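Local coordinates for protein endoglucanase, family GH5 (Zobellia galactanivorans, PDB 6GL2) that hydrolyses hemicelluloses, probably including mixed-linked glucans, with a family GH5 glycoside hydrolase domain folded as a TIM barrel, at residues A[17-21]-A[100-104]; A[31-36]-A[64-70]; A[46-52]-A[94-100]; A[123-128]-A[175-180]. One frame throughout, in Å; residues are numbered along the deposited sequence. Where two conformers were deposited one is given.

Interaction 1 of 4, residues A[17-21]-A[100-104]; sequences FVLDM and MYVII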
loop_
_atom_site.group_PDB
_atom_site.type_symbol
_atom_site.label_atom_id
_atom_site.label_comp_id
_atom_site.label_asym_id
_atom_site.label_seq_id
_atom_site.Cartn_x
_atom_site.Cartn_y
_atom_site.Cartn_z
ATOM N N PHE A 17 14.512 4.630 -7.379
ATOM C CA PHE A 17 14.085 4.095 -6.055
ATOM C C PHE A 17 13.060 2.977 -6.224
ATOM O O PHE A 17 13.242 1.906 -5.589
ATOM C CB PHE A 17 13.579 5.261 -5.306
ATOM C CG PHE A 17 13.228 4.964 -3.861
ATOM C CD1 PHE A 17 11.962 4.443 -3.499
ATOM C CD2 PHE A 17 14.117 5.253 -2.830
ATOM C CE1 PHE A 17 11.663 4.192 -2.178
ATOM C CE2 PHE A 17 13.827 5.011 -1.504
ATOM C CZ PHE A 17 12.560 4.499 -1.191
ATOM N N VAL A 18 12.078 3.120 -7.074
ATOM C CA VAL A 18 11.080 2.121 -7.231
ATOM C C VAL A 18 11.618 0.852 -7.839
ATOM O O VAL A 18 11.235 -0.229 -7.539
ATOM C CB VAL A 18 9.808 2.687 -7.952
ATOM C CG1 VAL A 18 8.864 1.617 -8.445
ATOM C CG2 VAL A 18 9.108 3.672 -7.022
ATOM N N LEU A 19 12.553 1.018 -8.830
ATOM C CA LEU A 19 13.266 -0.190 -9.299
ATOM C C LEU A 19 13.971 -0.910 -8.143
ATOM O O LEU A 19 13.928 -2.166 -8.054
ATOM C CB LEU A 19 14.273 0.121 -10.414
ATOM C CG LEU A 19 13.637 0.660 -11.696
ATOM C CD1 LEU A 19 14.772 0.963 -12.659
ATOM C CD2 LEU A 19 12.731 -0.326 -12.333
ATOM N N ASP A 20 14.664 -0.134 -7.314
ATOM C CA ASP A 20 15.401 -0.753 -6.170
ATOM C C ASP A 20 14.476 -1.454 -5.142
ATOM O O ASP A 20 14.902 -2.413 -4.546
ATOM C CB ASP A 20 16.153 0.334 -5.431
ATOM C CG ASP A 20 17.349 0.891 -6.203
ATOM O OD1 ASP A 20 17.659 0.396 -7.306
ATOM O OD2 ASP A 20 17.890 1.907 -5.675
ATOM N N MET A 21 13.219 -1.059 -5.129
ATOM C CA MET A 21 12.221 -1.677 -4.216
ATOM C C MET A 21 11.955 -3.166 -4.658
ATOM O O MET A 21 11.358 -3.895 -3.852
ATOM C CB MET A 21 10.941 -0.883 -4.173
ATOM C CG MET A 21 11.063 0.407 -3.440
ATOM S SD MET A 21 9.572 1.426 -3.562
ATOM C CE MET A 21 8.389 0.471 -2.603
ATOM N N MET A 100 15.420 -4.884 3.752
ATOM C CA MET A 100 14.225 -4.556 2.978
ATOM C C MET A 100 13.853 -3.091 3.105
ATOM O O MET A 100 14.186 -2.408 4.062
ATOM C CB MET A 100 13.052 -5.407 3.461
ATOM C CG MET A 100 13.294 -6.911 3.358
ATOM S SD MET A 100 11.962 -7.853 4.129
ATOM C CE MET A 100 10.759 -7.808 2.774
ATOM N N TYR A 101 13.098 -2.651 2.105
ATOM C CA TYR A 101 12.331 -1.426 2.184
ATOM C C TYR A 101 11.072 -1.730 3.052
ATOM O O TYR A 101 10.599 -2.874 2.990
ATOM C CB TYR A 101 11.864 -0.953 0.803
ATOM C CG TYR A 101 13.016 -0.408 -0.053
ATOM C CD1 TYR A 101 13.791 -1.257 -0.794
ATOM C CD2 TYR A 101 13.312 0.891 -0.018
ATOM C CE1 TYR A 101 14.922 -0.772 -1.534
ATOM C CE2 TYR A 101 14.398 1.440 -0.794
ATOM C CZ TYR A 101 15.174 0.570 -1.457
ATOM O OH TYR A 101 16.263 1.055 -2.173
ATOM N N VAL A 102 10.561 -0.690 3.672
ATOM C CA VAL A 102 9.349 -0.886 4.517
ATOM C C VAL A 102 8.489 0.310 4.196
ATOM O O VAL A 102 8.894 1.478 4.273
ATOM C CB VAL A 102 9.658 -0.900 6.027
ATOM C CG1 VAL A 102 8.353 -0.828 6.793
ATOM C CG2 VAL A 102 10.392 -2.176 6.343
ATOM N N ILE A 103 7.182 0.036 3.961
ATOM C CA ILE A 103 6.195 1.099 3.768
ATOM C C ILE A 103 5.255 1.052 5.004
ATOM O O ILE A 103 4.627 0.030 5.262
ATOM C CB ILE A 103 5.373 0.831 2.484
ATOM C CG1 ILE A 103 6.204 0.818 1.215
ATOM C CG2 ILE A 103 4.235 1.833 2.385
ATOM C CD1 ILE A 103 5.564 -0.019 0.099
ATOM N N ILE A 104 5.101 2.202 5.628
ATOM C CA ILE A 104 4.096 2.298 6.738
ATOM C C ILE A 104 3.011 3.260 6.240
ATOM O O ILE A 104 3.319 4.316 5.680
ATOM C CB ILE A 104 4.755 2.922 7.988
ATOM C CG1 ILE A 104 5.799 1.906 8.558
ATOM C CG2 ILE A 104 3.681 3.251 9.037
ATOM C CD1 ILE A 104 6.662 2.539 9.678
#

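Interaction 2 of 4, residues A[31-36]-A[64-70]; sequences MDTYNS and LPVTWKF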
loop_
_atom_site.group_PDB
_atom_site.type_symbol
_atom_site.label_atom_id
_atom_site.label_comp_id
_atom_site.label_asym_id
_atom_site.label_seq_id
_atom_site.Cartn_x
_atom_site.Cartn_y
_atom_site.Cartn_z
ATOM N N MET A 31 -1.307 -5.502 11.644
ATOM C CA MET A 31 -1.459 -4.205 12.268
ATOM C C MET A 31 -2.597 -3.397 11.698
ATOM O O MET A 31 -3.025 -2.401 12.272
ATOM C CB MET A 31 -0.145 -3.420 12.203
ATOM C CG MET A 31 1.018 -4.125 12.933
ATOM S SD MET A 31 0.720 -4.266 14.699
ATOM C CE MET A 31 1.054 -2.491 15.157
ATOM N N ASP A 32 -3.048 -3.775 10.486
ATOM C CA ASP A 32 -4.220 -3.196 9.835
ATOM C C ASP A 32 -5.562 -3.758 10.321
ATOM O O ASP A 32 -6.593 -3.210 9.953
ATOM C CB ASP A 32 -4.126 -3.387 8.313
ATOM C CG ASP A 32 -3.815 -4.783 7.933
ATOM O OD1 ASP A 32 -2.883 -5.422 8.510
ATOM O OD2 ASP A 32 -4.490 -5.331 6.986
ATOM N N THR A 33 -5.547 -4.793 11.134
ATOM C CA THR A 33 -6.788 -5.376 11.626
ATOM C C THR A 33 -7.669 -4.287 12.237
ATOM O O THR A 33 -7.225 -3.466 13.020
ATOM C CB THR A 33 -6.384 -6.439 12.667
ATOM O OG1 THR A 33 -5.731 -7.521 12.047
ATOM C CG2 THR A 33 -7.629 -6.975 13.496
ATOM N N TYR A 34 -8.949 -4.322 11.856
ATOM C CA TYR A 34 -9.869 -3.289 12.351
ATOM C C TYR A 34 -10.482 -3.754 13.668
ATOM O O TYR A 34 -11.694 -4.191 13.699
ATOM C CB TYR A 34 -10.907 -2.913 11.317
ATOM C CG TYR A 34 -11.650 -1.633 11.648
ATOM C CD1 TYR A 34 -11.038 -0.443 11.580
ATOM C CD2 TYR A 34 -12.930 -1.680 12.127
ATOM C CE1 TYR A 34 -11.677 0.745 11.868
ATOM C CE2 TYR A 34 -13.581 -0.485 12.452
ATOM C CZ TYR A 34 -12.924 0.709 12.349
ATOM O OH TYR A 34 -13.576 1.896 12.612
ATOM N N ASN A 35 -9.683 -3.819 14.701
ATOM C CA ASN A 35 -10.036 -4.257 16.063
ATOM C C ASN A 35 -9.008 -3.699 16.992
ATOM O O ASN A 35 -7.844 -3.504 16.577
ATOM C CB ASN A 35 -10.091 -5.802 16.056
ATOM C CG ASN A 35 -10.748 -6.378 17.334
ATOM O OD1 ASN A 35 -10.207 -6.316 18.418
ATOM N ND2 ASN A 35 -11.997 -6.879 17.155
ATOM N N SER A 36 -9.321 -3.492 18.286
ATOM C CA SER A 36 -8.319 -3.065 19.234
ATOM C C SER A 36 -7.205 -4.125 19.408
ATOM O O SER A 36 -6.110 -3.800 19.815
ATOM C CB SER A 36 -8.922 -2.695 20.591
ATOM O OG SER A 36 -9.635 -3.807 21.061
ATOM N N LEU A 64 3.697 -2.636 5.325
ATOM C CA LEU A 64 3.284 -2.771 6.719
ATOM C C LEU A 64 2.074 -1.874 6.912
ATOM O O LEU A 64 2.149 -0.728 7.393
ATOM C CB LEU A 64 4.481 -2.326 7.621
ATOM C CG LEU A 64 4.237 -2.341 9.113
ATOM C CD1 LEU A 64 3.625 -3.676 9.536
ATOM C CD2 LEU A 64 5.593 -2.033 9.814
ATOM N N PRO A 65 0.895 -2.416 6.521
ATOM C CA PRO A 65 -0.302 -1.567 6.683
ATOM C C PRO A 65 -0.711 -1.495 8.170
ATOM O O PRO A 65 -0.586 -2.438 8.915
ATOM C CB PRO A 65 -1.309 -2.384 5.865
ATOM C CG PRO A 65 -0.855 -3.791 5.916
ATOM C CD PRO A 65 0.610 -3.681 5.921
ATOM N N VAL A 66 -1.077 -0.274 8.552
ATOM C CA VAL A 66 -1.392 -0.093 9.978
ATOM C C VAL A 66 -2.688 0.684 10.034
ATOM O O VAL A 66 -2.886 1.737 9.418
ATOM C CB VAL A 66 -0.306 0.779 10.682
ATOM C CG1 VAL A 66 -0.650 1.000 12.151
ATOM C CG2 VAL A 66 1.082 0.118 10.579
ATOM N N THR A 67 -3.589 0.198 10.866
ATOM C CA THR A 67 -4.857 0.881 11.231
ATOM C C THR A 67 -4.607 1.538 12.581
ATOM O O THR A 67 -4.133 0.887 13.518
ATOM C CB THR A 67 -6.047 -0.081 11.234
ATOM O OG1 THR A 67 -6.282 -0.514 9.891
ATOM C CG2 THR A 67 -7.319 0.601 11.838
ATOM N N TRP A 68 -4.868 2.817 12.665
ATOM C CA TRP A 68 -4.501 3.634 13.836
ATOM C C TRP A 68 -5.694 3.922 14.717
ATOM O O TRP A 68 -5.491 4.297 15.858
ATOM C CB TRP A 68 -3.846 4.971 13.363
ATOM C CG TRP A 68 -2.611 4.728 12.577
ATOM C CD1 TRP A 68 -2.521 4.525 11.221
ATOM C CD2 TRP A 68 -1.240 4.616 13.044
ATOM N NE1 TRP A 68 -1.238 4.301 10.861
ATOM C CE2 TRP A 68 -0.414 4.360 11.910
ATOM C CE3 TRP A 68 -0.666 4.699 14.308
ATOM C CZ2 TRP A 68 0.960 4.154 12.002
ATOM C CZ3 TRP A 68 0.709 4.466 14.412
ATOM C CH2 TRP A 68 1.496 4.282 13.265
ATOM N N LYS A 69 -6.906 3.796 14.223
ATOM C CA LYS A 69 -8.141 4.247 14.933
ATOM C C LYS A 69 -8.215 3.806 16.390
ATOM O O LYS A 69 -8.507 4.623 17.275
ATOM C CB LYS A 69 -9.382 3.805 14.128
ATOM C CG LYS A 69 -10.670 4.302 14.801
ATOM C CD LYS A 69 -11.904 3.967 14.026
ATOM C CE LYS A 69 -13.193 4.230 14.839
ATOM N NZ LYS A 69 -12.939 4.655 16.271
ATOM N N PHE A 70 -7.914 2.585 16.659
ATOM C CA PHE A 70 -8.119 2.117 18.009
ATOM C C PHE A 70 -7.033 2.572 18.953
ATOM O O PHE A 70 -7.019 2.180 20.126
ATOM C CB PHE A 70 -8.301 0.608 18.008
ATOM C CG PHE A 70 -9.549 0.171 17.292
ATOM C CD1 PHE A 70 -10.718 0.177 17.969
ATOM C CD2 PHE A 70 -9.532 -0.217 15.980
ATOM C CE1 PHE A 70 -11.865 -0.205 17.347
ATOM C CE2 PHE A 70 -10.692 -0.558 15.307
ATOM C CZ PHE A 70 -11.843 -0.541 16.039
HETATM O O HOH W 1 0.360 -5.060 9.282
#

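Interaction 3 of 4, residues A[46-52]-A[94-100]; sequences TTKAMID and FALENEM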
loop_
_atom_site.group_PDB
_atom_site.type_symbol
_atom_site.label_atom_id
_atom_site.label_comp_id
_atom_site.label_asym_id
_atom_site.label_seq_id
_atom_site.Cartn_x
_atom_site.Cartn_y
_atom_site.Cartn_z
ATOM N N THR A 46 3.163 -10.628 14.946
ATOM C CA THR A 46 4.216 -10.679 13.961
ATOM C C THR A 46 5.551 -10.831 14.668
ATOM O O THR A 46 5.810 -10.232 15.673
ATOM C CB THR A 46 4.132 -9.500 12.971
ATOM O OG1 THR A 46 2.820 -9.558 12.323
ATOM C CG2 THR A 46 5.149 -9.749 11.762
ATOM N N THR A 47 6.386 -11.680 14.118
ATOM C CA THR A 47 7.752 -11.902 14.655
ATOM C C THR A 47 8.785 -11.701 13.604
ATOM O O THR A 47 8.514 -11.724 12.365
ATOM C CB THR A 47 7.901 -13.346 15.175
ATOM O OG1 THR A 47 7.826 -14.240 14.075
ATOM C CG2 THR A 47 6.862 -13.681 16.212
ATOM N N LYS A 48 10.040 -11.496 14.031
ATOM C CA LYS A 48 11.130 -11.384 13.088
ATOM C C LYS A 48 11.287 -12.668 12.308
ATOM O O LYS A 48 11.568 -12.602 11.097
ATOM C CB LYS A 48 12.455 -11.064 13.824
ATOM C CG LYS A 48 13.559 -10.759 12.787
ATOM C CD LYS A 48 14.829 -10.221 13.358
ATOM C CE LYS A 48 15.838 -9.875 12.260
ATOM N NZ LYS A 48 16.352 -11.115 11.596
ATOM N N ALA A 49 11.077 -13.825 12.894
ATOM C CA ALA A 49 11.173 -15.068 12.211
ATOM C C ALA A 49 10.257 -15.173 10.986
ATOM O O ALA A 49 10.582 -15.715 9.946
ATOM C CB ALA A 49 10.927 -16.252 13.190
ATOM N N MET A 50 9.069 -14.561 11.072
ATOM C CA MET A 50 8.196 -14.438 9.942
ATOM C C MET A 50 8.777 -13.574 8.848
ATOM O O MET A 50 8.810 -13.974 7.701
ATOM C CB MET A 50 6.808 -13.909 10.336
ATOM C CG MET A 50 6.059 -14.817 11.269
ATOM S SD MET A 50 4.601 -13.951 11.973
ATOM C CE MET A 50 4.154 -15.018 13.375
ATOM N N ILE A 51 9.119 -12.368 9.244
ATOM C CA ILE A 51 9.704 -11.464 8.245
ATOM C C ILE A 51 10.959 -11.983 7.598
ATOM O O ILE A 51 11.194 -11.815 6.386
ATOM C CB ILE A 51 9.901 -10.080 8.881
ATOM C CG1 ILE A 51 8.597 -9.520 9.458
ATOM C CG2 ILE A 51 10.523 -9.142 7.822
ATOM C CD1 ILE A 51 7.403 -9.546 8.508
ATOM N N ASP A 52 11.784 -12.726 8.348
ATOM C CA ASP A 52 12.961 -13.347 7.796
ATOM C C ASP A 52 12.622 -14.253 6.612
ATOM O O ASP A 52 13.347 -14.225 5.611
ATOM C CB ASP A 52 13.648 -14.283 8.861
ATOM C CG ASP A 52 14.329 -13.510 9.957
ATOM O OD1 ASP A 52 14.580 -12.294 9.921
ATOM O OD2 ASP A 52 14.611 -14.199 11.003
ATOM N N PHE A 94 12.208 -5.301 11.941
ATOM C CA PHE A 94 12.392 -6.687 11.493
ATOM C C PHE A 94 12.745 -6.668 9.994
ATOM O O PHE A 94 13.583 -7.447 9.516
ATOM C CB PHE A 94 11.189 -7.558 11.637
ATOM C CG PHE A 94 10.682 -7.783 13.039
ATOM C CD1 PHE A 94 11.460 -7.699 14.147
ATOM C CD2 PHE A 94 9.348 -8.124 13.213
ATOM C CE1 PHE A 94 10.928 -7.952 15.460
ATOM C CE2 PHE A 94 8.844 -8.335 14.475
ATOM C CZ PHE A 94 9.656 -8.258 15.507
ATOM N N ALA A 95 12.016 -5.917 9.210
ATOM C CA ALA A 95 12.216 -5.747 7.767
ATOM C C ALA A 95 13.511 -5.044 7.425
ATOM O O ALA A 95 14.309 -5.473 6.571
ATOM C CB ALA A 95 11.027 -5.103 7.114
ATOM N N LEU A 96 13.719 -3.900 8.067
ATOM C CA LEU A 96 14.931 -3.134 7.797
ATOM C C LEU A 96 16.175 -3.899 8.084
ATOM O O LEU A 96 17.166 -3.830 7.305
ATOM C CB LEU A 96 14.968 -1.784 8.583
ATOM C CG LEU A 96 13.862 -0.791 8.175
ATOM C CD1 LEU A 96 13.714 0.316 9.264
ATOM C CD2 LEU A 96 14.062 -0.188 6.751
ATOM N N GLU A 97 16.199 -4.695 9.122
ATOM C CA GLU A 97 17.331 -5.617 9.494
ATOM C C GLU A 97 17.603 -6.668 8.472
ATOM O O GLU A 97 18.710 -7.246 8.421
ATOM C CB GLU A 97 17.038 -6.295 10.829
ATOM C CG GLU A 97 17.148 -5.342 12.009
ATOM C CD GLU A 97 16.396 -5.742 13.235
ATOM O OE1 GLU A 97 15.908 -6.883 13.321
ATOM O OE2 GLU A 97 16.340 -4.812 14.096
ATOM N N ASN A 98 16.616 -6.996 7.627
ATOM C CA ASN A 98 16.666 -7.908 6.537
ATOM C C ASN A 98 17.034 -7.205 5.236
ATOM O O ASN A 98 16.863 -7.791 4.170
ATOM C CB ASN A 98 15.364 -8.697 6.412
ATOM C CG ASN A 98 15.323 -9.920 7.280
ATOM O OD1 ASN A 98 16.005 -10.944 7.007
ATOM N ND2 ASN A 98 14.537 -9.904 8.342
ATOM N N GLU A 99 17.422 -5.940 5.333
ATOM C CA GLU A 99 17.822 -5.185 4.173
ATOM C C GLU A 99 16.646 -4.810 3.263
ATOM O O GLU A 99 16.863 -4.534 2.077
ATOM C CB GLU A 99 18.995 -5.843 3.402
ATOM C CG GLU A 99 20.202 -6.100 4.324
ATOM C CD GLU A 99 20.645 -4.795 4.967
ATOM O OE1 GLU A 99 21.172 -3.939 4.231
ATOM O OE2 GLU A 99 20.457 -4.597 6.170
ATOM N N MET A 100 15.420 -4.884 3.752
ATOM C CA MET A 100 14.225 -4.556 2.978
ATOM C C MET A 100 13.853 -3.091 3.105
ATOM O O MET A 100 14.186 -2.408 4.062
ATOM C CB MET A 100 13.052 -5.407 3.461
ATOM C CG MET A 100 13.294 -6.911 3.358
ATOM S SD MET A 100 11.962 -7.853 4.129
ATOM C CE MET A 100 10.759 -7.808 2.774
HETATM O O HOH W 2 18.184 -10.868 9.510
#

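Interaction 4 of 4, residues A[123-128]-A[175-180]; sequences VKDELS and QYHQVS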
loop_
_atom_site.group_PDB
_atom_site.type_symbol
_atom_site.label_atom_id
_atom_site.label_comp_id
_atom_site.label_asym_id
_atom_site.label_seq_id
_atom_site.Cartn_x
_atom_site.Cartn_y
_atom_site.Cartn_z
ATOM N N VAL A 123 -11.375 16.375 9.488
ATOM C CA VAL A 123 -10.452 15.311 9.027
ATOM C C VAL A 123 -9.085 15.901 8.868
ATOM O O VAL A 123 -8.089 15.316 9.288
ATOM C CB VAL A 123 -10.925 14.648 7.732
ATOM C CG1 VAL A 123 -9.790 13.806 7.141
ATOM C CG2 VAL A 123 -12.223 13.894 7.946
ATOM N N LYS A 124 -8.978 17.083 8.246
ATOM C CA LYS A 124 -7.668 17.666 7.973
ATOM C C LYS A 124 -7.002 18.031 9.267
ATOM O O LYS A 124 -5.768 17.872 9.405
ATOM C CB LYS A 124 -7.860 18.902 7.064
ATOM C CG LYS A 124 -8.219 18.455 5.647
ATOM C CD LYS A 124 -8.866 19.551 4.771
ATOM C CE LYS A 124 -7.915 20.675 4.472
ATOM N NZ LYS A 124 -8.666 21.713 3.675
ATOM N N ASP A 125 -7.739 18.431 10.270
ATOM C CA ASP A 125 -7.125 18.726 11.562
ATOM C C ASP A 125 -6.481 17.439 12.211
ATOM O O ASP A 125 -5.363 17.432 12.688
ATOM C CB ASP A 125 -8.140 19.330 12.539
ATOM C CG ASP A 125 -8.637 20.755 12.168
ATOM O OD1 ASP A 125 -8.047 21.499 11.351
ATOM O OD2 ASP A 125 -9.781 21.011 12.704
ATOM N N GLU A 126 -7.289 16.376 12.241
ATOM C CA GLU A 126 -6.848 15.100 12.812
ATOM C C GLU A 126 -5.692 14.514 12.016
ATOM O O GLU A 126 -4.702 14.079 12.634
ATOM C CB GLU A 126 -8.019 14.103 12.904
ATOM C CG GLU A 126 -7.520 12.848 13.616
ATOM C CD GLU A 126 -8.621 11.909 14.085
ATOM O OE1 GLU A 126 -9.799 12.160 13.806
ATOM O OE2 GLU A 126 -8.172 10.895 14.713
ATOM N N LEU A 127 -5.787 14.517 10.712
ATOM C CA LEU A 127 -4.721 13.949 9.882
ATOM C C LEU A 127 -3.395 14.618 10.071
ATOM O O LEU A 127 -2.377 14.008 10.120
ATOM C CB LEU A 127 -5.084 13.984 8.394
ATOM C CG LEU A 127 -5.735 12.832 7.743
ATOM C CD1 LEU A 127 -5.843 13.184 6.243
ATOM C CD2 LEU A 127 -4.832 11.584 7.921
ATOM N N SER A 128 -3.434 15.950 10.189
ATOM C CA SER A 128 -2.204 16.691 10.391
ATOM C C SER A 128 -1.538 16.251 11.706
ATOM O O SER A 128 -0.323 16.006 11.729
ATOM C CB SER A 128 -2.537 18.196 10.483
ATOM O OG SER A 128 -1.339 18.917 10.579
ATOM N N GLN A 175 -7.120 16.990 -0.860
ATOM C CA GLN A 175 -6.813 17.847 0.282
ATOM C C GLN A 175 -6.201 17.072 1.456
ATOM O O GLN A 175 -5.357 17.627 2.177
ATOM C CB GLN A 175 -8.064 18.547 0.764
ATOM C CG GLN A 175 -8.578 19.599 -0.232
ATOM C CD GLN A 175 -9.772 20.287 0.250
ATOM O OE1 GLN A 175 -9.990 20.494 1.408
ATOM N NE2 GLN A 175 -10.666 20.610 -0.699
ATOM N N TYR A 176 -6.675 15.834 1.632
ATOM C CA TYR A 176 -6.141 15.050 2.738
ATOM C C TYR A 176 -4.698 14.627 2.474
ATOM O O TYR A 176 -3.860 14.659 3.387
ATOM C CB TYR A 176 -6.984 13.831 2.872
ATOM C CG TYR A 176 -8.420 14.084 3.317
ATOM C CD1 TYR A 176 -8.818 15.345 3.682
ATOM C CD2 TYR A 176 -9.390 13.136 3.250
ATOM C CE1 TYR A 176 -10.150 15.581 4.031
ATOM C CE2 TYR A 176 -10.708 13.316 3.598
ATOM C CZ TYR A 176 -11.095 14.607 3.950
ATOM O OH TYR A 176 -12.456 14.841 4.321
ATOM N N HIS A 177 -4.357 14.347 1.230
ATOM C CA HIS A 177 -2.960 14.115 0.884
ATOM C C HIS A 177 -2.135 15.357 1.097
ATOM O O HIS A 177 -0.948 15.294 1.493
ATOM C CB HIS A 177 -2.803 13.595 -0.529
ATOM C CG HIS A 177 -3.178 12.127 -0.670
ATOM N ND1 HIS A 177 -2.599 11.129 0.137
ATOM C CD2 HIS A 177 -4.067 11.502 -1.493
ATOM C CE1 HIS A 177 -3.025 9.976 -0.297
ATOM N NE2 HIS A 177 -3.961 10.172 -1.259
ATOM N N GLN A 178 -2.702 16.507 0.755
ATOM C CA GLN A 178 -1.979 17.795 0.951
ATOM C C GLN A 178 -1.642 17.993 2.425
ATOM O O GLN A 178 -0.451 18.283 2.693
ATOM C CB GLN A 178 -2.825 18.954 0.391
ATOM C CG GLN A 178 -2.165 20.330 0.551
ATOM C CD GLN A 178 -1.087 20.654 -0.392
ATOM O OE1 GLN A 178 -0.017 21.201 0.041
ATOM N NE2 GLN A 178 -1.270 20.358 -1.642
ATOM N N VAL A 179 -2.603 17.811 3.287
ATOM C CA VAL A 179 -2.391 17.943 4.741
ATOM C C VAL A 179 -1.292 16.974 5.170
ATOM O O VAL A 179 -0.450 17.295 6.021
ATOM C CB VAL A 179 -3.672 17.648 5.531
ATOM C CG1 VAL A 179 -3.361 17.422 6.993
ATOM C CG2 VAL A 179 -4.653 18.782 5.334
ATOM N N SER A 180 -1.349 15.727 4.712
ATOM C CA SER A 180 -0.484 14.646 5.169
ATOM C C SER A 180 0.926 14.845 4.696
ATOM O O SER A 180 1.910 14.726 5.474
ATOM C CB SER A 180 -1.013 13.347 4.720
ATOM O OG SER A 180 -2.308 13.046 5.185
HETATM O O HOH W 3 -0.437 19.474 7.855
#

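Interaction 1 of 4, residues A[17-21]-A[100-104]
The Tyr101 ring carries Met21 on one face and turns an edge toward the face of Phe17. Met21 CG sits almost centrally over the tyrosine, 4.1 Å from the ring centroid and 13° off its normal, a CH-pi contact; SD stands above the same ring at a longer distance, completing a Met-aromatic pair. Phe17 and Tyr101 make a T-shaped pair, centroids 5.1 Å apart and planes at 73°, in which Tyr101 CE2 comes 3.6 Å from Phe17 CZ. With CG anti to the backbone N (chi1 -174°), the phenyl group of Phe17 swings off its helix to meet that edge. These contacts close the bottom of the TIM barrel: helix 14-20 lies across the N-terminal ends of the strands, and Tyr101, opening strand 101-105, points at it, whereas the neighbouring Val102 faces helix 82-96. Two residues along the strand from Tyr101, Ile103 CD1 meets Met21 CE at 3.9 Å, flexible methionine against branched isoleucine in an apolar contact. A tyrosine suits this plug because its ring packs on apolar groups while the hydroxyl at its far end is hydrogen-bonded to Arg10; on the way that hydroxyl passes Asp20 CB, OH to CB 3.3 Å. Tyr144, just before strand 145-148, stacks with the Tyr101 ring.

Interaction 2 of 4, residues A[31-36]-A[64-70]
Thr67 grips two successive carbonyls of the facing loop. Its amide N donates to Met31 O at 3.0 Å and nearly straight (175°), while its hydroxyl OG1 donates to Asp32 O at 2.7 Å; both donors stand above the planes of their carbonyls. A small, branched residue able to bond from backbone and side chain alike fits here, and its methyl CG2 is left to rest 3.9 Å from Tyr34 CD1. Beyond it, Phe70 directs its edge at the face of Tyr34, a T-shaped pair with planes at 68° and Phe70 CE2 over the middle of the tyrosine. The face of Phe70 in turn lies against the Asn35-Ser36 peptide. The two loops follow strands 24-26 and 61-64, at the C-terminal end of the TIM barrel, the end that bears the active site in this fold. At the strand side, Asp32 lies alongside Pro65, CG to CG 3.7 Å. Its CG is tucked between the backbone N and carbonyl carbon (chi1 50°), and the carboxylate binds the amides of Asn29 and Ala30, holding it against the backbone just before. A water accepts from Met31 N and donates to Pro65 O. Further out, His108 N donates to Thr67 OG1.

Interaction 3 of 4, residues A[46-52]-A[94-100]
Two neighbouring helices of the outer layer of the barrel meet here, the first turn of helix 48-57, with Lys48 and Ile51, against the end of helix 82-96 at Phe94. The backbone start of the first helix lies on the phenyl face: Lys48 N is near the rim of the Phe94 ring, and Lys48 CB makes a CH-pi contact 3.8 Å from its centroid. A flat ring is well suited to cover a helix start. Deeper in, Ile51 CG2 packs on Ala95 CB (4.1 Å) and on Met100 SD (4.2 Å), while its CG1 meets Phe94 CB; the small alanine lets the branched side chain settle close to the helix. Thr47 and Met50 form a capping box, and a Schellman motif with Glu99 at C-prime, where phi is positive, closes helix 82-96. The amide of Asn98 ties the two together. Its ND2 gives one hydrogen to Phe94 O within its own turn and the other, in the amide plane and nearly straight (172°), to Asp52 OD1 at 2.9 Å, which receives it on its anti lone pair. Lys48 NZ reaches the same Asp52 OD1 at 2.7 Å from the syn side, a salt bridge made possible by a chain that stays extended to CE and bends only at chi4 (-69°). A water also accepts from Lys48 NZ.

Interaction 4 of 4, residues A[123-128]-A[175-180]
Val123 sets a methyl over the centre of the Tyr176 ring: CG1 lies 3.5 Å from the ring centroid, 12° off the normal, a close CH-pi contact. Leu127 continues this buried side, with CD1 3.6 Å from Tyr176 CB and also against Ser180, whose OG is turned back to Tyr176 O of its own helix. The tyrosine hydroxyl bonds to Leu114 O, so its polar end is provided for. Helices 117-137 and 167-186 follow successive strands of the TIM barrel, and here run roughly parallel: the axes of segments 123-128 and 175-180 approach to 8.9 Å at 32°. Val179, compact and branched, wedges between Lys124 and Ser128, CG1 3.4 Å from Lys124 O. On the outer side the contact turns polar. Lys124 lays its CG at the edge of the Tyr176 ring, then bends at chi3 (66°) to bring NZ to Gln175 OE1 at 2.9 Å, a long chain spending its methylenes on packing and its charge outside. A water spans Ser128 OG and Val179 O.

Interaction 1 is the core contact, almost wholly apolar and aromatic at the closed bottom of the barrel. Interaction 2 lies at the opposite, C-terminal end, joining two loops by backbone-directed hydrogen bonds as well as ring packing. Interactions 3 and 4 both pair adjacent helices of the outer layer; each has an apolar inner side and a lysine toward solvent, which meets an aspartate of its own helix in interaction 3 but a glutamine across the interface in interaction 4. Interactions 1 and 3 share Met100, and Val102 packs on Ala95, while interaction 1 touches interaction 2 through Ile103 and Leu64 of neighbouring strands. Interaction 4 touches none of the others.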